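Local coordinates for protein 3-phosphoshikimate 1-carboxyvinyltransferase (Streptomyces sviceus, PDB 7M0O) that probably catalyses transfer of the enolpyruvyl group of phosphoenolpyruvate to the 5-hydroxyl of shikimate-3-phosphate, the sixth step of the chorismate pathway, at residues A82-T87 and L157-L162; R117-D122 and G144-D149; A139-G144 and P165-G170; G170-V175 and G202-V207. One frame throughout, in Å; residues are numbered along the deposited sequence.

The four contacts join helices, strands and loops of one lobe. Contact 1 packs two buried helices. Helix 155-163 of that pair connects strands 144-147 and 171-174 of one sheet. Contact 2 sets a helix end, with its potassium ion, against strand 144-147. Contact 3, its centre about 10 Å from that of contact 2, joins the loops that lead into both strands. Contact 4 continues the sheet from strand 171-174 to 204-207. Leu160 and Leu161 of contact 1 pack on Ile173 of contact 4. The side chain of Thr158 in contact 1 is about 4 Å from that of Arg13, predicted to bind shikimate-3-phosphate. Contacts 2 and 3 lie away from the predicted substrate sites.

Contact 1: A82-T87 and L157-L162; sequences ARFLPT and LTALLL
Two helices in the buried interior of an EPSP synthase lobe, 79-90 and 155-163, meet here through Phe84 and Ala159. The local axes run nearly parallel, crossing at -25° with a closest approach of 10.2 Å. The small Ala159 stands opposite Phe84, and its CB lies 3.9 Å from Phe84 CE1. The far end of the ring is shared by two more side chains. Phe84 CZ is 4.0 Å from Thr158 CG2 and 4.1 Å from Leu162 CD1. All three methyls come to the ring obliquely. Phe84 CG stands beside its own backbone N (chi1 -77°), which swings the ring across to the second helix.

Thr87 adds a second point of contact one turn on. Its CG2 lies 3.8 Å from Ala159 O, while OG1 turns back and donates to Arg83 O at 2.9 Å. The backbone bond from Thr87 N to the same oxygen is weak. The helix is kinked at Pro86, which has no N-H to give. No hydrogen bond crosses between the helices. Thr158 OG1 is paired with Thr187 OG1 of helix 182-193. Phe16 of helix 8-20 closes on both Thr87 and Leu162. Such near-parallel packing of buried helices behind outer sheets is typical of the EPSP synthase fold.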
# COMPACT_ATOMS: atom_id res chain seq x y z
N ALA A 82 -2.52 13.97 -7.39
CA ALA A 82 -2.31 15.35 -6.98
C ALA A 82 -0.88 15.65 -6.57
O ALA A 82 -0.46 16.82 -6.63
CB ALA A 82 -3.25 15.71 -5.83
N ARG A 83 -0.11 14.65 -6.16
CA ARG A 83 1.28 14.86 -5.79
C ARG A 83 2.27 14.41 -6.85
O ARG A 83 3.24 15.11 -7.12
CB ARG A 83 1.60 14.15 -4.47
CG ARG A 83 0.76 14.66 -3.32
CD ARG A 83 0.47 13.56 -2.32
NE ARG A 83 -0.29 14.06 -1.17
CZ ARG A 83 -0.68 13.31 -0.15
NH1 ARG A 83 -0.41 12.01 -0.13
NH2 ARG A 83 -1.36 13.85 0.85
N PHE A 84 2.02 13.26 -7.49
CA PHE A 84 2.99 12.72 -8.45
C PHE A 84 2.94 13.44 -9.79
O PHE A 84 3.99 13.62 -10.43
CB PHE A 84 2.75 11.23 -8.66
CG PHE A 84 3.25 10.35 -7.55
CD1 PHE A 84 3.77 10.90 -6.38
CD2 PHE A 84 3.20 8.97 -7.67
CE1 PHE A 84 4.23 10.09 -5.36
CE2 PHE A 84 3.66 8.15 -6.65
CZ PHE A 84 4.17 8.70 -5.50
N LEU A 85 1.76 13.80 -10.29
CA LEU A 85 1.73 14.49 -11.59
C LEU A 85 2.44 15.84 -11.56
O LEU A 85 3.19 16.12 -12.51
CB LEU A 85 0.28 14.63 -12.08
CG LEU A 85 -0.32 13.37 -12.71
CD1 LEU A 85 -1.58 13.72 -13.48
CD2 LEU A 85 0.68 12.66 -13.63
N PRO A 86 2.26 16.71 -10.56
CA PRO A 86 3.07 17.94 -10.54
C PRO A 86 4.56 17.67 -10.46
O PRO A 86 5.35 18.45 -11.01
CB PRO A 86 2.57 18.66 -9.29
CG PRO A 86 1.15 18.16 -9.12
CD PRO A 86 1.22 16.72 -9.51
N THR A 87 4.95 16.60 -9.78
CA THR A 87 6.36 16.24 -9.69
C THR A 87 6.92 15.85 -11.05
O THR A 87 7.99 16.33 -11.46
CB THR A 87 6.54 15.10 -8.69
OG1 THR A 87 6.08 15.48 -7.40
CG2 THR A 87 8.03 14.67 -8.62
N LEU A 157 8.45 12.13 0.62
CA LEU A 157 9.79 11.60 0.41
C LEU A 157 9.83 10.73 -0.83
O LEU A 157 10.78 10.81 -1.63
CB LEU A 157 10.25 10.83 1.66
CG LEU A 157 11.59 10.12 1.47
CD1 LEU A 157 12.70 11.11 1.09
CD2 LEU A 157 11.97 9.33 2.72
N THR A 158 8.80 9.91 -1.04
CA THR A 158 8.82 8.99 -2.17
C THR A 158 8.74 9.74 -3.50
O THR A 158 9.43 9.37 -4.46
CB THR A 158 7.68 7.98 -2.00
OG1 THR A 158 8.11 6.97 -1.08
CG2 THR A 158 7.28 7.34 -3.32
N ALA A 159 7.96 10.82 -3.56
CA ALA A 159 7.95 11.67 -4.74
C ALA A 159 9.34 12.25 -5.05
O ALA A 159 9.77 12.25 -6.21
CB ALA A 159 6.93 12.80 -4.56
N LEU A 160 10.06 12.73 -4.03
CA LEU A 160 11.40 13.27 -4.25
C LEU A 160 12.39 12.18 -4.67
O LEU A 160 13.21 12.40 -5.56
CB LEU A 160 11.91 13.98 -2.99
CG LEU A 160 11.27 15.33 -2.69
CD1 LEU A 160 11.84 15.90 -1.39
CD2 LEU A 160 11.46 16.31 -3.86
N LEU A 161 12.32 11.00 -4.03
CA LEU A 161 13.16 9.89 -4.47
C LEU A 161 12.90 9.55 -5.94
O LEU A 161 13.83 9.40 -6.74
CB LEU A 161 12.92 8.66 -3.59
CG LEU A 161 13.45 8.73 -2.16
CD1 LEU A 161 12.72 7.69 -1.29
CD2 LEU A 161 14.95 8.49 -2.14
N LEU A 162 11.62 9.46 -6.32
CA LEU A 162 11.28 9.11 -7.69
C LEU A 162 11.74 10.19 -8.66
O LEU A 162 12.13 9.88 -9.79
CB LEU A 162 9.78 8.87 -7.80
CG LEU A 162 9.29 7.58 -7.11
CD1 LEU A 162 7.78 7.53 -7.06
CD2 LEU A 162 9.83 6.36 -7.80

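Contact 2: R117-D122 and G144-D149. With K (potassium ion), chain C.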
# COMPACT_ATOMS: atom_id res chain seq x y z
N ARG A 117 10.39 23.94 -4.86
CA ARG A 117 10.82 25.33 -4.99
C ARG A 117 12.23 25.54 -4.43
O ARG A 117 13.01 26.32 -4.99
CB ARG A 117 9.80 26.24 -4.33
CG ARG A 117 8.49 26.32 -5.15
CD ARG A 117 7.45 27.16 -4.44
NE ARG A 117 6.91 26.47 -3.26
CZ ARG A 117 6.04 27.02 -2.42
NH1 ARG A 117 5.60 28.25 -2.64
NH2 ARG A 117 5.58 26.32 -1.37
N ASP A 118 12.58 24.85 -3.34
CA ASP A 118 13.98 24.84 -2.89
C ASP A 118 14.90 24.40 -4.03
O ASP A 118 16.01 24.93 -4.18
CB ASP A 118 14.18 23.92 -1.69
CG ASP A 118 13.67 24.51 -0.38
OD1 ASP A 118 13.31 25.71 -0.36
OD2 ASP A 118 13.62 23.77 0.63
N LEU A 119 14.45 23.43 -4.83
CA LEU A 119 15.18 22.88 -5.98
C LEU A 119 15.07 23.72 -7.25
O LEU A 119 15.54 23.29 -8.31
CB LEU A 119 14.67 21.47 -6.28
CG LEU A 119 15.14 20.41 -5.27
CD1 LEU A 119 14.39 19.11 -5.46
CD2 LEU A 119 16.65 20.22 -5.44
N GLY A 120 14.46 24.90 -7.18
CA GLY A 120 14.48 25.82 -8.30
C GLY A 120 13.28 25.76 -9.22
O GLY A 120 13.31 26.40 -10.28
N VAL A 121 12.24 25.02 -8.86
CA VAL A 121 11.05 24.95 -9.69
C VAL A 121 10.22 26.21 -9.50
O VAL A 121 10.00 26.67 -8.36
CB VAL A 121 10.23 23.69 -9.36
CG1 VAL A 121 8.95 23.66 -10.21
CG2 VAL A 121 11.06 22.43 -9.63
N ASP A 122 9.77 26.79 -10.61
CA ASP A 122 8.82 27.90 -10.58
C ASP A 122 7.45 27.28 -10.39
O ASP A 122 6.75 26.95 -11.35
CB ASP A 122 8.88 28.70 -11.88
CG ASP A 122 7.93 29.89 -11.88
OD1 ASP A 122 7.01 29.95 -11.04
OD2 ASP A 122 8.11 30.77 -12.75
N GLY A 144 20.94 18.30 -6.89
CA GLY A 144 21.74 18.67 -5.73
C GLY A 144 21.07 18.41 -4.40
O GLY A 144 20.20 17.54 -4.30
N GLU A 145 21.44 19.16 -3.37
CA GLU A 145 20.92 18.92 -2.02
C GLU A 145 19.52 19.49 -1.86
O GLU A 145 19.15 20.49 -2.47
CB GLU A 145 21.84 19.54 -0.97
CG GLU A 145 23.15 18.82 -0.77
CD GLU A 145 23.98 19.43 0.34
OE1 GLU A 145 23.92 20.66 0.53
OE2 GLU A 145 24.70 18.68 1.04
N VAL A 146 18.72 18.82 -1.02
CA VAL A 146 17.43 19.34 -0.58
C VAL A 146 17.12 18.72 0.78
O VAL A 146 17.49 17.57 1.05
CB VAL A 146 16.32 19.06 -1.62
CG1 VAL A 146 16.18 17.56 -1.88
CG2 VAL A 146 15.00 19.74 -1.21
N THR A 147 16.49 19.49 1.66
CA THR A 147 16.10 19.01 2.98
C THR A 147 14.58 18.95 3.04
O THR A 147 13.91 19.98 2.88
CB THR A 147 16.66 19.92 4.09
OG1 THR A 147 18.09 19.96 4.00
CG2 THR A 147 16.27 19.38 5.46
N LEU A 148 14.04 17.76 3.25
CA LEU A 148 12.59 17.56 3.27
C LEU A 148 12.10 17.52 4.71
O LEU A 148 12.70 16.84 5.56
CB LEU A 148 12.22 16.27 2.54
CG LEU A 148 10.78 15.80 2.70
CD1 LEU A 148 9.85 16.61 1.83
CD2 LEU A 148 10.69 14.34 2.34
N ASP A 149 11.01 18.23 4.98
CA ASP A 149 10.42 18.21 6.31
C ASP A 149 9.12 17.39 6.32
O ASP A 149 8.06 17.90 6.70
CB ASP A 149 10.17 19.64 6.80
CG ASP A 149 11.44 20.31 7.29
OD1 ASP A 149 12.06 19.80 8.26
OD2 ASP A 149 11.83 21.35 6.71
K K C . 15.70 27.60 -4.79
O HOH W 1 15.99 22.37 1.01
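The carboxylate of Asp118 is the flat side-chain group that approaches Val146 and Thr147. A water lies well out of its plane, to one side, and donates to Asp118 OD2 at 2.8 Å. The same water accepts from Thr147 N at 3.0 Å. The acid is thus tied to the strand by a water rather than directly. Asp118 CB also rests 4.3 Å from Val146 CG2.

The apolar part of the contact is Leu119 against Val146. The two side chains cross at about a right angle. Leu119 CD2 reaches Val146 CB at 4.0 Å and also lies 3.9 Å from Glu145 O. Val146 CG2 stands anti to its backbone N, which sets this methyl alongside Leu119 CG.

Helix 110-118 ends here in a Schellman motif. Gly120, with positive phi, is the C-prime residue. Its N donates to Arg117 O, and Val121 N donates to Leu116 O. The carbonyls at this end also bind a potassium ion, Arg117 O at 3.0 Å and Asp118 O at 2.8 Å. The ion probably helps to balance the negative end of the helix dipole. Arg117 itself turns to a salt bridge with Glu129. On the sheet side, strand 144-147 is hydrogen-bonded to strand 171-174, and Leu119 also touches Leu171 there.

Contact 3: A139-G144 and P165-G170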
# COMPACT_ATOMS: atom_id res chain seq x y z
N ALA A 139 11.03 23.87 -16.24
CA ALA A 139 12.22 23.93 -17.10
C ALA A 139 13.26 22.93 -16.60
O ALA A 139 14.46 23.22 -16.56
CB ALA A 139 12.81 25.34 -17.14
N GLY A 140 12.81 21.73 -16.22
CA GLY A 140 13.68 20.74 -15.62
C GLY A 140 14.10 21.06 -14.21
O GLY A 140 13.82 22.16 -13.70
N VAL A 141 14.79 20.11 -13.56
CA VAL A 141 15.31 20.27 -12.21
C VAL A 141 16.80 19.98 -12.24
O VAL A 141 17.22 18.89 -12.66
CB VAL A 141 14.59 19.33 -11.22
CG1 VAL A 141 15.21 19.46 -9.85
CG2 VAL A 141 13.09 19.64 -11.19
N GLU A 142 17.61 20.94 -11.78
CA GLU A 142 19.06 20.78 -11.80
C GLU A 142 19.50 19.65 -10.89
O GLU A 142 20.27 18.77 -11.30
CB GLU A 142 19.74 22.09 -11.40
CG GLU A 142 21.26 22.04 -11.54
CD GLU A 142 21.71 21.87 -13.00
OE1 GLU A 142 20.99 22.31 -13.92
OE2 GLU A 142 22.80 21.30 -13.22
N GLY A 143 19.02 19.66 -9.65
CA GLY A 143 19.38 18.66 -8.68
C GLY A 143 20.23 19.21 -7.55
O GLY A 143 20.24 20.41 -7.26
N GLY A 144 20.94 18.30 -6.89
CA GLY A 144 21.74 18.67 -5.73
C GLY A 144 21.07 18.41 -4.40
O GLY A 144 20.20 17.54 -4.30
N PRO A 165 16.31 10.66 -10.41
CA PRO A 165 16.98 10.31 -11.67
C PRO A 165 16.55 11.17 -12.85
O PRO A 165 17.21 11.12 -13.90
CB PRO A 165 16.62 8.83 -11.89
CG PRO A 165 16.18 8.34 -10.49
CD PRO A 165 15.49 9.54 -9.89
N LEU A 166 15.45 11.93 -12.74
CA LEU A 166 15.07 12.87 -13.78
C LEU A 166 15.81 14.19 -13.68
O LEU A 166 15.75 14.98 -14.63
CB LEU A 166 13.56 13.14 -13.74
CG LEU A 166 12.73 11.87 -13.60
CD1 LEU A 166 11.23 12.20 -13.57
CD2 LEU A 166 13.04 10.90 -14.73
N THR A 167 16.49 14.45 -12.57
CA THR A 167 17.21 15.70 -12.41
C THR A 167 18.54 15.64 -13.16
O THR A 167 19.03 14.56 -13.54
CB THR A 167 17.46 15.99 -10.93
OG1 THR A 167 18.48 15.10 -10.44
CG2 THR A 167 16.18 15.81 -10.12
N ARG A 168 19.13 16.81 -13.39
CA ARG A 168 20.34 16.85 -14.20
C ARG A 168 21.55 16.35 -13.44
O ARG A 168 22.44 15.73 -14.05
CB ARG A 168 20.55 18.27 -14.73
CG ARG A 168 19.35 18.76 -15.52
CD ARG A 168 19.63 20.04 -16.29
NE ARG A 168 19.40 21.25 -15.50
CZ ARG A 168 18.24 21.91 -15.41
NH1 ARG A 168 17.15 21.48 -16.05
NH2 ARG A 168 18.17 23.01 -14.68
N GLN A 169 21.62 16.58 -12.13
CA GLN A 169 22.78 16.21 -11.33
C GLN A 169 22.50 15.16 -10.27
O GLN A 169 23.40 14.82 -9.51
CB GLN A 169 23.39 17.45 -10.64
CG GLN A 169 23.67 18.64 -11.57
CD GLN A 169 24.50 18.26 -12.78
OE1 GLN A 169 25.28 17.30 -12.74
NE2 GLN A 169 24.33 19.02 -13.87
N GLY A 170 21.27 14.63 -10.20
CA GLY A 170 20.88 13.76 -9.11
C GLY A 170 20.45 14.56 -7.89
O GLY A 170 20.52 15.79 -7.84
O HOH W 2 15.77 24.13 -13.80
O HOH W 3 14.75 17.60 -15.15
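The side chain of Glu142 bends at chi2 (64°) and that of Arg168 at chi3 (-87°), and the two bends bring carboxylate and guanidinium together. Glu142 OE1 forms a salt bridge with Arg168 NE. The modelled separation is very short, so its exact length is doubtful. Arg168 NH2 adds a weak bond to the same oxygen. The two flat groups are not coplanar; their planes stand 56° apart. The other oxygen, Glu142 OE2, takes a bond from Gln169 NE2 at 2.8 Å, and the two side chains lie alongside each other. With an alanine at this position, Arg168 NE and Gln169 NE2 would both lose an acceptor, and the Gln169 amide would probably be set free to turn.

The guanidinium is held further by Arg168 NH1, which donates to a lone pair of Ala139 O at 3.2 Å. The backbone at Val141 and Glu142 lies over one of its faces. A water bridges Arg168 NH2 and Gly140 O.

The main chains are joined as well. Arg168 N donates to Val141 O at 2.9 Å, Gln169 N to Glu142 O at 2.7 Å, and Gly144 N to Gly170 O at 2.7 Å. Val141 CG1 also packs on Thr167 CG2 at 3.8 Å. Gly143 CA lies close against Gly170 O, 3.2 Å away. Thr167 OG1 is bonded to Gly164 O. The paired loops lead straight into strands 144-147 and 171-174, the neighbouring parallel strands of a beta-alpha-beta crossover through helix 155-163.

Contact 4: G170-V175 and G202-V207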
# COMPACT_ATOMS: atom_id res chain seq x y z
N GLY A 170 21.27 14.63 -10.20
CA GLY A 170 20.88 13.76 -9.11
C GLY A 170 20.45 14.56 -7.89
O GLY A 170 20.52 15.79 -7.84
N LEU A 171 19.98 13.84 -6.87
CA LEU A 171 19.53 14.46 -5.64
C LEU A 171 20.28 13.91 -4.43
O LEU A 171 20.71 12.74 -4.42
CB LEU A 171 18.01 14.28 -5.43
CG LEU A 171 17.14 15.08 -6.40
CD1 LEU A 171 15.65 14.75 -6.14
CD2 LEU A 171 17.38 16.58 -6.23
N ARG A 172 20.43 14.76 -3.42
CA ARG A 172 20.87 14.38 -2.08
C ARG A 172 19.77 14.86 -1.13
O ARG A 172 19.75 16.03 -0.74
CB ARG A 172 22.23 14.99 -1.74
CG ARG A 172 23.41 14.33 -2.43
CD ARG A 172 24.73 14.94 -1.95
NE ARG A 172 25.04 14.56 -0.56
CZ ARG A 172 25.83 13.55 -0.22
NH1 ARG A 172 26.39 12.79 -1.15
NH2 ARG A 172 26.04 13.29 1.07
N ILE A 173 18.85 13.96 -0.78
CA ILE A 173 17.66 14.28 0.01
C ILE A 173 17.96 14.04 1.49
O ILE A 173 18.12 12.90 1.92
CB ILE A 173 16.45 13.45 -0.45
CG1 ILE A 173 16.24 13.60 -1.96
CG2 ILE A 173 15.21 13.85 0.35
CD1 ILE A 173 15.40 12.48 -2.61
N ARG A 174 17.97 15.11 2.27
CA ARG A 174 18.18 15.03 3.71
C ARG A 174 16.84 14.94 4.44
O ARG A 174 15.97 15.80 4.26
CB ARG A 174 19.00 16.23 4.19
CG ARG A 174 19.37 16.20 5.67
CD ARG A 174 20.36 17.32 6.03
NE ARG A 174 21.74 16.90 5.80
CZ ARG A 174 22.59 17.49 4.96
NH1 ARG A 174 22.20 18.55 4.26
NH2 ARG A 174 23.82 17.02 4.82
N VAL A 175 16.67 13.89 5.25
CA VAL A 175 15.53 13.77 6.14
C VAL A 175 15.99 13.56 7.58
O VAL A 175 16.75 14.36 8.13
CB VAL A 175 14.60 12.62 5.73
CG1 VAL A 175 13.32 12.68 6.54
CG2 VAL A 175 14.31 12.65 4.23
N GLY A 202 23.66 8.08 6.37
CA GLY A 202 23.10 8.77 7.52
C GLY A 202 21.65 9.16 7.29
O GLY A 202 20.78 8.30 7.16
N ASP A 203 21.39 10.46 7.20
CA ASP A 203 20.04 10.95 6.97
C ASP A 203 19.82 11.41 5.53
O ASP A 203 18.79 12.04 5.25
CB ASP A 203 19.73 12.10 7.93
CG ASP A 203 19.63 11.65 9.38
OD1 ASP A 203 20.47 12.08 10.20
OD2 ASP A 203 18.71 10.86 9.71
N VAL A 204 20.74 11.09 4.61
CA VAL A 204 20.71 11.59 3.24
C VAL A 204 20.55 10.42 2.27
O VAL A 204 21.36 9.49 2.28
CB VAL A 204 21.97 12.40 2.89
CG1 VAL A 204 21.95 12.81 1.42
CG2 VAL A 204 22.10 13.62 3.79
N PHE A 205 19.53 10.49 1.42
CA PHE A 205 19.37 9.57 0.32
C PHE A 205 20.06 10.15 -0.91
O PHE A 205 19.80 11.30 -1.28
CB PHE A 205 17.89 9.31 0.02
CG PHE A 205 17.12 8.67 1.16
CD1 PHE A 205 16.89 7.30 1.18
CD2 PHE A 205 16.60 9.45 2.18
CE1 PHE A 205 16.17 6.72 2.21
CE2 PHE A 205 15.87 8.87 3.22
CZ PHE A 205 15.65 7.50 3.23
N VAL A 206 20.94 9.37 -1.52
CA VAL A 206 21.81 9.83 -2.60
C VAL A 206 21.34 9.16 -3.88
O VAL A 206 21.60 7.97 -4.12
CB VAL A 206 23.29 9.51 -2.30
CG1 VAL A 206 24.16 9.89 -3.47
CG2 VAL A 206 23.72 10.22 -1.03
N VAL A 207 20.63 9.91 -4.71
CA VAL A 207 19.95 9.38 -5.90
C VAL A 207 20.70 9.88 -7.13
O VAL A 207 20.85 11.10 -7.29
CB VAL A 207 18.48 9.81 -5.96
CG1 VAL A 207 17.77 9.08 -7.11
CG2 VAL A 207 17.79 9.53 -4.62
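Ile173 O takes two contacts from neighbouring residues of the other strand: Phe205 N donates to it at 2.8 Å, and Val204 CA makes a CA-H...O contact at 3.2 Å. The N-H comes in 28° out of the carbonyl plane. The Phe205 ring sets its edge toward the same oxygen. Ile173 N returns a bond to Phe205 O, so this is a hydrogen-bonded antiparallel pair. Leu171 and Val207 form another, and Val175 N donates to Asp203 O at 2.8 Å.

On one face of the sheet, Val204 sits between two arginines. Its CG1, anti to the backbone N (chi1 176°), lies 3.8 Å from Arg172 CB, and its CG2 lies 3.9 Å from Arg174 NE. Val206 CG2 lies over one face of the Arg172 guanidinium, 3.7 Å from NH1. A serine in place of Arg172 would probably leave Val206 CG2 uncovered and Glu201 without its long, weak ion-pair partner.

Ile173 and Phe205 point to the other face, where they pack on helix 155-163. Strand 171-174 lies between 204-207 and the parallel strand 144-147, while 199-201 flanks 204-207 on its far side.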